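Local coordinates for protein Poly(Beta-D-mannuronate) lyase (Pseudopedobacter saltans, PDB 7O79) that probably cleaves alginate at its mannuronate units by beta-elimination, as a polysaccharide lyase of family 6 built on a parallel beta-helix, at residues A[75-85]-A[103-111]; A[134-144]-A[159-167]. All blocks are in the same frame, centred on the assembly; numbering follows the deposited sequence.

Contact 1. Residues A[75-85]-A[103-111]; sequences VEGLLFKDGSL and TAIVDFNPS
Phe-80 and Phe-108 meet inside a right-handed parallel beta-helix, where strands 73-83 and 99-106 lie on successive coils; their flat rings fill the buried interior. The edge of the Phe-80 ring is directed at the face of Phe-108 in a T-shaped pair, centroids 5.9 Å apart and planes at 88°. Phe-80 CB lies over that same face as a CH-pi donor, 4.1 Å from the ring centroid. Gly-83 and the N of Ser-84 cover the opposite face, so the Phe-108 ring is sandwiched between two parts of residues 75-85. With no side chain, Gly-83 can lie directly on the ring, its C 3.4 Å above the plane. Leu-85 CG closes in at the ring's edge, and Val-90 of strand 89-93 also touches Phe-80, Leu-85 and Phe-108.

On the other face of the sheet, chi1 of 166° sets Leu-79 CG anti to the backbone N and chi2 of 68° brings CD1 to Val-106 CG2, 3.7 Å away. These branched aliphatics pack beside small Ala-104, and Trp-454 covers Leu-79 and Ala-104. Along the backbones, the parallel strands are joined by Ala-104 N to Leu-78 O, Phe-80 N to Ala-104 O and Val-106 N to Phe-80 O, the last at 2.9 Å. Thr-103 suits the entrance to this pairing, its OG1 accepting a weak bond from Leu-78 N while bonding to Glu-101 O.

Where the strands part at the corner, waters take over. One accepts from Asp-82 N and donates to Val-106 O; another donates to Gly-83 O and, at 2.7 Å, to Asn-109 O.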
loop_
_atom_site.group_PDB
_atom_site.type_symbol
_atom_site.label_atom_id
_atom_site.label_comp_id
_atom_site.label_asym_id
_atom_site.label_seq_id
_atom_site.Cartn_x
_atom_site.Cartn_y
_atom_site.Cartn_z
ATOM N N VAL A 75 6.153 21.507 1.874
ATOM C CA VAL A 75 6.809 21.635 0.583
ATOM C C VAL A 75 5.734 21.528 -0.483
ATOM O O VAL A 75 4.918 20.602 -0.444
ATOM C CB VAL A 75 7.901 20.567 0.377
ATOM C CG1 VAL A 75 8.341 20.532 -1.079
ATOM C CG2 VAL A 75 9.094 20.834 1.304
ATOM N N GLU A 76 5.711 22.486 -1.417
ATOM C CA GLU A 76 4.661 22.544 -2.425
ATOM C C GLU A 76 5.231 22.796 -3.810
ATOM O O GLU A 76 6.161 23.590 -3.969
ATOM C CB GLU A 76 3.657 23.651 -2.117
ATOM C CG GLU A 76 3.195 23.676 -0.695
ATOM C CD GLU A 76 1.874 24.377 -0.544
ATOM O OE1 GLU A 76 0.866 23.698 -0.263
ATOM O OE2 GLU A 76 1.850 25.617 -0.710
ATOM N N GLY A 77 4.649 22.134 -4.813
ATOM C CA GLY A 77 4.821 22.551 -6.194
ATOM C C GLY A 77 6.096 22.152 -6.907
ATOM O O GLY A 77 6.377 22.705 -7.979
ATOM N N LEU A 78 6.866 21.198 -6.381
ATOM C CA LEU A 78 8.131 20.813 -7.000
ATOM C C LEU A 78 7.944 19.739 -8.079
ATOM O O LEU A 78 6.919 19.069 -8.159
ATOM C CB LEU A 78 9.125 20.315 -5.947
ATOM C CG LEU A 78 9.416 21.283 -4.801
ATOM C CD1 LEU A 78 10.582 20.780 -3.948
ATOM C CD2 LEU A 78 9.696 22.679 -5.368
ATOM N N LEU A 79 8.956 19.607 -8.934
ATOM C CA LEU A 79 9.029 18.532 -9.916
ATOM C C LEU A 79 10.427 17.933 -9.861
ATOM O O LEU A 79 11.424 18.661 -9.939
ATOM C CB LEU A 79 8.710 19.031 -11.336
ATOM C CG LEU A 79 9.070 18.118 -12.530
ATOM C CD1 LEU A 79 8.228 16.840 -12.598
ATOM C CD2 LEU A 79 8.936 18.880 -13.842
ATOM N N PHE A 80 10.494 16.615 -9.678
ATOM C CA PHE A 80 11.741 15.863 -9.745
ATOM C C PHE A 80 11.767 15.117 -11.073
ATOM O O PHE A 80 10.910 14.260 -11.328
ATOM C CB PHE A 80 11.872 14.886 -8.578
ATOM C CG PHE A 80 12.105 15.554 -7.259
ATOM C CD1 PHE A 80 11.046 16.103 -6.553
ATOM C CD2 PHE A 80 13.375 15.649 -6.730
ATOM C CE1 PHE A 80 11.247 16.724 -5.334
ATOM C CE2 PHE A 80 13.586 16.275 -5.502
ATOM C CZ PHE A 80 12.512 16.809 -4.809
ATOM N N LYS A 81 12.734 15.455 -11.920
ATOM C CA LYS A 81 12.739 14.979 -13.296
ATOM C C LYS A 81 14.132 15.200 -13.864
ATOM O O LYS A 81 14.869 16.076 -13.401
ATOM C CB LYS A 81 11.663 15.704 -14.121
ATOM C CG LYS A 81 11.520 15.282 -15.590
ATOM C CD LYS A 81 10.346 16.025 -16.213
ATOM C CE LYS A 81 10.223 15.811 -17.716
ATOM N NZ LYS A 81 9.891 14.421 -18.111
ATOM N N ASP A 82 14.506 14.367 -14.835
ATOM C CA ASP A 82 15.843 14.421 -15.432
ATOM C C ASP A 82 16.928 14.216 -14.381
ATOM O O ASP A 82 17.944 14.917 -14.359
ATOM C CB ASP A 82 16.059 15.729 -16.192
ATOM C CG ASP A 82 15.057 15.918 -17.315
ATOM O OD1 ASP A 82 14.418 14.915 -17.702
ATOM O OD2 ASP A 82 14.910 17.057 -17.821
ATOM N N GLY A 83 16.717 13.243 -13.503
ATOM C CA GLY A 83 17.647 13.027 -12.413
ATOM C C GLY A 83 17.491 11.622 -11.890
ATOM O O GLY A 83 16.627 10.866 -12.334
ATOM N N SER A 84 18.347 11.269 -10.943
ATOM C CA SER A 84 18.296 9.939 -10.350
ATOM C C SER A 84 19.153 9.985 -9.101
ATOM O O SER A 84 19.785 10.997 -8.805
ATOM C CB SER A 84 18.784 8.857 -11.313
ATOM O OG SER A 84 20.161 9.016 -11.585
ATOM N N LEU A 85 19.166 8.886 -8.362
ATOM C CA LEU A 85 19.949 8.765 -7.151
ATOM C C LEU A 85 20.710 7.457 -7.215
ATOM O O LEU A 85 20.542 6.654 -8.137
ATOM C CB LEU A 85 19.071 8.799 -5.890
ATOM C CG LEU A 85 18.136 9.996 -5.714
ATOM C CD1 LEU A 85 17.249 9.773 -4.482
ATOM C CD2 LEU A 85 18.912 11.324 -5.620
ATOM N N THR A 103 3.352 18.072 -5.810
ATOM C CA THR A 103 4.682 17.702 -6.278
ATOM C C THR A 103 4.605 16.458 -7.154
ATOM O O THR A 103 3.782 15.575 -6.917
ATOM C CB THR A 103 5.611 17.472 -5.072
ATOM O OG1 THR A 103 5.756 18.708 -4.365
ATOM C CG2 THR A 103 6.998 16.920 -5.483
ATOM N N ALA A 104 5.426 16.407 -8.199
ATOM C CA ALA A 104 5.478 15.245 -9.070
ATOM C C ALA A 104 6.903 14.719 -9.161
ATOM O O ALA A 104 7.870 15.467 -9.012
ATOM C CB ALA A 104 4.955 15.557 -10.479
ATOM N N ILE A 105 7.013 13.408 -9.367
ATOM C CA ILE A 105 8.272 12.741 -9.659
ATOM C C ILE A 105 8.051 12.001 -10.965
ATOM O O ILE A 105 7.126 11.186 -11.065
ATOM C CB ILE A 105 8.686 11.765 -8.550
ATOM C CG1 ILE A 105 8.849 12.479 -7.215
ATOM C CG2 ILE A 105 10.005 11.111 -8.916
ATOM C CD1 ILE A 105 9.255 11.534 -6.090
ATOM N N VAL A 106 8.875 12.288 -11.971
ATOM C CA VAL A 106 8.626 11.812 -13.332
ATOM C C VAL A 106 9.876 11.107 -13.842
ATOM O O VAL A 106 10.945 11.721 -13.920
ATOM C CB VAL A 106 8.220 12.964 -14.269
ATOM C CG1 VAL A 106 8.103 12.486 -15.719
ATOM C CG2 VAL A 106 6.915 13.604 -13.805
ATOM N N ASP A 107 9.743 9.820 -14.184
ATOM C CA ASP A 107 10.834 8.990 -14.713
ATOM C C ASP A 107 12.196 9.258 -14.076
ATOM O O ASP A 107 13.221 9.277 -14.764
ATOM C CB ASP A 107 10.952 9.147 -16.231
ATOM C CG ASP A 107 9.666 8.856 -16.941
ATOM O OD1 ASP A 107 8.967 7.913 -16.516
ATOM O OD2 ASP A 107 9.338 9.566 -17.920
ATOM N N PHE A 108 12.213 9.435 -12.756
ATOM C CA PHE A 108 13.411 9.822 -12.009
ATOM C C PHE A 108 14.302 8.612 -11.717
ATOM O O PHE A 108 14.660 8.323 -10.571
ATOM C CB PHE A 108 12.987 10.522 -10.726
ATOM C CG PHE A 108 14.011 11.468 -10.168
ATOM C CD1 PHE A 108 14.219 12.715 -10.735
ATOM C CD2 PHE A 108 14.738 11.116 -9.038
ATOM C CE1 PHE A 108 15.152 13.600 -10.198
ATOM C CE2 PHE A 108 15.682 11.986 -8.487
ATOM C CZ PHE A 108 15.890 13.238 -9.071
ATOM N N ASN A 109 14.707 7.933 -12.800
ATOM C CA ASN A 109 15.215 6.572 -12.749
ATOM C C ASN A 109 16.724 6.478 -12.976
ATOM O O ASN A 109 17.298 7.232 -13.766
ATOM C CB ASN A 109 14.493 5.697 -13.781
ATOM C CG ASN A 109 13.010 5.573 -13.490
ATOM O OD1 ASN A 109 12.617 5.392 -12.333
ATOM N ND2 ASN A 109 12.181 5.634 -14.530
ATOM N N PRO A 110 17.383 5.545 -12.304
ATOM C CA PRO A 110 18.804 5.289 -12.548
ATOM C C PRO A 110 18.949 4.407 -13.783
ATOM O O PRO A 110 17.962 4.012 -14.405
ATOM C CB PRO A 110 19.231 4.557 -11.281
ATOM C CG PRO A 110 18.004 3.721 -10.965
ATOM C CD PRO A 110 16.811 4.559 -11.367
ATOM N N SER A 111 20.202 4.086 -14.132
ATOM C CA SER A 111 20.393 3.282 -15.336
ATOM C C SER A 111 20.223 1.788 -15.064
ATOM O O SER A 111 19.701 1.068 -15.918
ATOM C CB SER A 111 21.753 3.573 -15.983
ATOM O OG SER A 111 22.810 3.324 -15.087
HETATM O O HOH W 1 13.185 12.055 -15.833
HETATM O O HOH W 2 16.726 9.645 -14.884
#

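Contact 2. Residues A[134-144]-A[159-167]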
loop_
_atom_site.group_PDB
_atom_site.type_symbol
_atom_site.label_atom_id
_atom_site.label_comp_id
_atom_site.label_asym_id
_atom_site.label_seq_id
_atom_site.Cartn_x
_atom_site.Cartn_y
_atom_site.Cartn_z
ATOM N N PHE A 134 3.181 10.535 -9.469
ATOM C CA PHE A 134 4.351 9.674 -9.562
ATOM C C PHE A 134 4.238 8.819 -10.813
ATOM O O PHE A 134 3.274 8.063 -10.971
ATOM C CB PHE A 134 4.480 8.808 -8.301
ATOM C CG PHE A 134 4.426 9.604 -7.021
ATOM C CD1 PHE A 134 5.582 10.173 -6.509
ATOM C CD2 PHE A 134 3.222 9.858 -6.390
ATOM C CE1 PHE A 134 5.559 10.915 -5.357
ATOM C CE2 PHE A 134 3.180 10.607 -5.228
ATOM C CZ PHE A 134 4.356 11.143 -4.704
ATOM N N LYS A 135 5.220 8.934 -11.701
ATOM C CA LYS A 135 5.143 8.271 -12.994
ATOM C C LYS A 135 6.479 7.647 -13.376
ATOM O O LYS A 135 7.507 8.332 -13.389
ATOM C CB LYS A 135 4.708 9.256 -14.082
ATOM C CG LYS A 135 4.600 8.574 -15.442
ATOM C CD LYS A 135 4.162 9.524 -16.541
ATOM C CE LYS A 135 3.976 8.773 -17.856
ATOM N NZ LYS A 135 5.275 8.255 -18.354
ATOM N N GLY A 136 6.465 6.354 -13.694
ATOM C CA GLY A 136 7.572 5.740 -14.396
ATOM C C GLY A 136 8.677 5.116 -13.560
ATOM O O GLY A 136 9.702 4.724 -14.132
ATOM N N LYS A 137 8.517 4.993 -12.241
ATOM C CA LYS A 137 9.586 4.393 -11.446
ATOM C C LYS A 137 9.882 2.978 -11.938
ATOM O O LYS A 137 8.967 2.170 -12.143
ATOM C CB LYS A 137 9.217 4.367 -9.968
ATOM C CG LYS A 137 10.364 3.895 -9.088
ATOM C CD LYS A 137 9.931 3.674 -7.641
ATOM C CE LYS A 137 11.109 3.825 -6.714
ATOM N NZ LYS A 137 11.841 2.514 -6.565
ATOM N N ASN A 138 11.167 2.674 -12.149
ATOM C CA ASN A 138 11.506 1.417 -12.798
ATOM C C ASN A 138 12.610 0.640 -12.089
ATOM O O ASN A 138 13.058 -0.384 -12.617
ATOM C CB ASN A 138 11.865 1.665 -14.272
ATOM C CG ASN A 138 13.226 2.328 -14.462
ATOM O OD1 ASN A 138 13.918 2.662 -13.501
ATOM N ND2 ASN A 138 13.629 2.480 -15.719
ATOM N N ASN A 139 13.029 1.060 -10.899
ATOM C CA ASN A 139 14.102 0.406 -10.158
ATOM C C ASN A 139 13.565 -0.259 -8.895
ATOM O O ASN A 139 12.402 -0.094 -8.511
ATOM C CB ASN A 139 15.202 1.407 -9.786
ATOM C CG ASN A 139 14.688 2.549 -8.905
ATOM O OD1 ASN A 139 13.507 2.898 -8.948
ATOM N ND2 ASN A 139 15.574 3.116 -8.093
ATOM N N MET A 140 14.455 -1.003 -8.240
ATOM C CA MET A 140 14.155 -1.685 -6.993
ATOM C C MET A 140 13.742 -0.681 -5.913
ATOM O O MET A 140 14.025 0.514 -6.007
ATOM C CB MET A 140 15.377 -2.488 -6.533
ATOM C CG MET A 140 15.655 -3.806 -7.294
ATOM S SD MET A 140 14.215 -4.731 -7.916
ATOM C CE MET A 140 13.537 -5.381 -6.402
ATOM N N GLN A 141 13.052 -1.199 -4.866
ATOM C CA GLN A 141 12.514 -0.498 -3.689
ATOM C C GLN A 141 11.090 -0.021 -3.937
ATOM O O GLN A 141 10.747 0.401 -5.047
ATOM C CB GLN A 141 13.413 0.667 -3.258
ATOM C CG GLN A 141 14.733 0.170 -2.715
ATOM C CD GLN A 141 14.536 -0.581 -1.415
ATOM O OE1 GLN A 141 14.594 -1.804 -1.373
ATOM N NE2 GLN A 141 14.478 0.167 -0.318
ATOM N N PRO A 142 10.235 -0.095 -2.926
ATOM C CA PRO A 142 8.868 0.417 -3.074
ATOM C C PRO A 142 8.867 1.880 -3.504
ATOM O O PRO A 142 9.806 2.635 -3.235
ATOM C CB PRO A 142 8.265 0.245 -1.676
ATOM C CG PRO A 142 9.108 -0.787 -0.994
ATOM C CD PRO A 142 10.493 -0.704 -1.612
ATOM N N LEU A 143 7.806 2.270 -4.210
ATOM C CA LEU A 143 7.637 3.679 -4.540
ATOM C C LEU A 143 7.430 4.501 -3.266
ATOM O O LEU A 143 8.107 5.516 -3.037
ATOM C CB LEU A 143 6.465 3.835 -5.513
ATOM C CG LEU A 143 6.409 5.129 -6.323
ATOM C CD1 LEU A 143 5.717 4.901 -7.660
ATOM C CD2 LEU A 143 5.718 6.241 -5.543
ATOM N N VAL A 144 6.521 4.053 -2.406
ATOM C CA VAL A 144 6.263 4.681 -1.114
ATOM C C VAL A 144 6.543 3.646 -0.044
ATOM O O VAL A 144 6.008 2.534 -0.104
ATOM C CB VAL A 144 4.811 5.195 -0.987
ATOM C CG1 VAL A 144 4.583 5.758 0.411
ATOM C CG2 VAL A 144 4.513 6.253 -2.018
ATOM N N CYS A 159 -3.341 11.179 -4.329
ATOM C CA CYS A 159 -2.181 11.104 -5.193
ATOM C C CYS A 159 -2.479 10.241 -6.416
ATOM O O CYS A 159 -3.488 9.537 -6.502
ATOM C CB CYS A 159 -0.968 10.574 -4.420
ATOM S SG CYS A 159 -0.363 11.764 -3.191
ATOM N N TYR A 160 -1.564 10.314 -7.376
ATOM C CA TYR A 160 -1.721 9.668 -8.669
ATOM C C TYR A 160 -0.462 8.857 -8.953
ATOM O O TYR A 160 0.642 9.418 -9.005
ATOM C CB TYR A 160 -1.968 10.733 -9.744
ATOM C CG TYR A 160 -2.323 10.225 -11.121
ATOM C CD1 TYR A 160 -2.914 8.979 -11.305
ATOM C CD2 TYR A 160 -2.079 11.011 -12.247
ATOM C CE1 TYR A 160 -3.256 8.533 -12.573
ATOM C CE2 TYR A 160 -2.407 10.565 -13.522
ATOM C CZ TYR A 160 -2.999 9.335 -13.675
ATOM O OH TYR A 160 -3.323 8.904 -14.935
ATOM N N PHE A 161 -0.623 7.540 -9.139
ATOM C CA PHE A 161 0.495 6.638 -9.426
ATOM C C PHE A 161 0.249 5.991 -10.784
ATOM O O PHE A 161 -0.671 5.181 -10.935
ATOM C CB PHE A 161 0.668 5.584 -8.329
ATOM C CG PHE A 161 0.720 6.157 -6.931
ATOM C CD1 PHE A 161 -0.445 6.422 -6.228
ATOM C CD2 PHE A 161 1.945 6.447 -6.335
ATOM C CE1 PHE A 161 -0.408 6.953 -4.946
ATOM C CE2 PHE A 161 1.997 6.976 -5.047
ATOM C CZ PHE A 161 0.813 7.244 -4.355
ATOM N N LYS A 162 1.088 6.329 -11.760
ATOM C CA LYS A 162 0.806 6.055 -13.158
ATOM C C LYS A 162 2.005 5.412 -13.844
ATOM O O LYS A 162 3.135 5.882 -13.687
ATOM C CB LYS A 162 0.446 7.342 -13.894
ATOM C CG LYS A 162 0.195 7.143 -15.376
ATOM C CD LYS A 162 -0.090 8.462 -16.064
ATOM C CE LYS A 162 -0.963 8.268 -17.304
ATOM N NZ LYS A 162 -1.055 9.528 -18.101
ATOM N N ASP A 163 1.738 4.375 -14.643
ATOM C CA ASP A 163 2.732 3.758 -15.530
ATOM C C ASP A 163 4.008 3.405 -14.770
ATOM O O ASP A 163 5.096 3.925 -15.036
ATOM C CB ASP A 163 3.070 4.658 -16.725
ATOM C CG ASP A 163 1.864 5.003 -17.578
ATOM O OD1 ASP A 163 0.937 4.178 -17.702
ATOM O OD2 ASP A 163 1.860 6.102 -18.158
ATOM N N ILE A 164 3.852 2.517 -13.800
ATOM C CA ILE A 164 5.013 1.997 -13.089
ATOM C C ILE A 164 5.353 0.711 -13.836
ATOM O O ILE A 164 4.624 -0.288 -13.702
ATOM C CB ILE A 164 4.713 1.766 -11.598
ATOM C CG1 ILE A 164 4.088 3.029 -10.970
ATOM C CG2 ILE A 164 5.986 1.326 -10.862
ATOM C CD1 ILE A 164 4.906 4.305 -11.083
ATOM N N PRO A 165 6.386 0.704 -14.683
ATOM C CA PRO A 165 6.582 -0.440 -15.586
ATOM C C PRO A 165 6.765 -1.760 -14.846
ATOM O O PRO A 165 7.368 -1.835 -13.772
ATOM C CB PRO A 165 7.828 -0.055 -16.393
ATOM C CG PRO A 165 8.499 1.003 -15.623
ATOM C CD PRO A 165 7.427 1.730 -14.849
ATOM N N TYR A 166 6.204 -2.809 -15.437
ATOM C CA TYR A 166 6.186 -4.126 -14.828
ATOM C C TYR A 166 7.519 -4.834 -15.001
ATOM O O TYR A 166 8.018 -4.955 -16.123
ATOM C CB TYR A 166 5.078 -4.956 -15.462
ATOM C CG TYR A 166 5.113 -6.431 -15.126
ATOM C CD1 TYR A 166 5.058 -6.864 -13.802
ATOM C CD2 TYR A 166 5.138 -7.394 -16.139
ATOM C CE1 TYR A 166 5.062 -8.214 -13.483
ATOM C CE2 TYR A 166 5.133 -8.748 -15.833
ATOM C CZ TYR A 166 5.084 -9.152 -14.508
ATOM O OH TYR A 166 5.065 -10.488 -14.195
ATOM N N THR A 167 8.104 -5.295 -13.888
ATOM C CA THR A 167 9.155 -6.332 -13.921
ATOM C C THR A 167 8.871 -7.191 -12.691
ATOM O O THR A 167 8.651 -6.644 -11.590
ATOM C CB THR A 167 10.606 -5.826 -13.890
ATOM O OG1 THR A 167 10.936 -5.353 -12.569
ATOM C CG2 THR A 167 10.861 -4.715 -14.925
HETATM O O HOH W 3 3.751 6.463 -20.769
#
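Apolar packing begins with Phe-134 and Phe-161, whose flat rings point the same way from paired positions on the inner face of the sheet. They are nearly parallel (13°) but strongly offset, centroids 5.2 Å apart, and Phe-134 CD2 meets Phe-161 CE2 at 3.4 Å. Leu-143, with its forked end, serves two partners: CD2 touches the edge of the Phe-161 ring, in its plane, while CD1 lies 3.6 Å from Ile-164 CD1. Ile-164 is bent back to this point by its second torsion (chi2 -57°).

The backbone bonds are Phe-134 N to Tyr-160 O and Lys-162 N to Phe-134 O, followed by a weak one from Gly-136 N to Lys-162 O. Gly-136 suits the turn, since its positive phi with psi near zero is easily adopted only without a side chain. Pro-165 then lays CD 3.1 Å from Lys-137 O.

Among the charged groups, Lys-135 NZ stops 4.0 Å from Asp-163 OD2, too far for a salt bridge; a water donates to OD2 and accepts a weak bond from NZ. Lys-137 instead folds into its own loop, its NZ bonding to Asn-139 OD1, Gln-141 O and Tyr-117 O. Phe-134 beside Phe-161, with Phe-200 next, forms an interior aromatic stack characteristic of parallel beta-helices.

How the contacts relate
From the N terminus, the chain runs along strand 73-83, turns the corner, passes through strand 89-93 and returns on strand 99-106, where contact 1 closes one coil of the beta-helix. The next circuit, through strand 118-122, leads to strand 128-135. There contact 2 opens, and it closes after a further turn through strand 144-146 to strand 155-162. The contacts therefore follow in series, neither nested nor crossed, their centres about 12 Å apart. Strands 99-106 and 128-135 are neighbours, so residues 103-111 lie against 134-144: Asp-107 N probably bonds to Lys-135 O, while the Asn-109 amide reaches Gly-136 O and Asn-138 N, tying together the corners of consecutive coils.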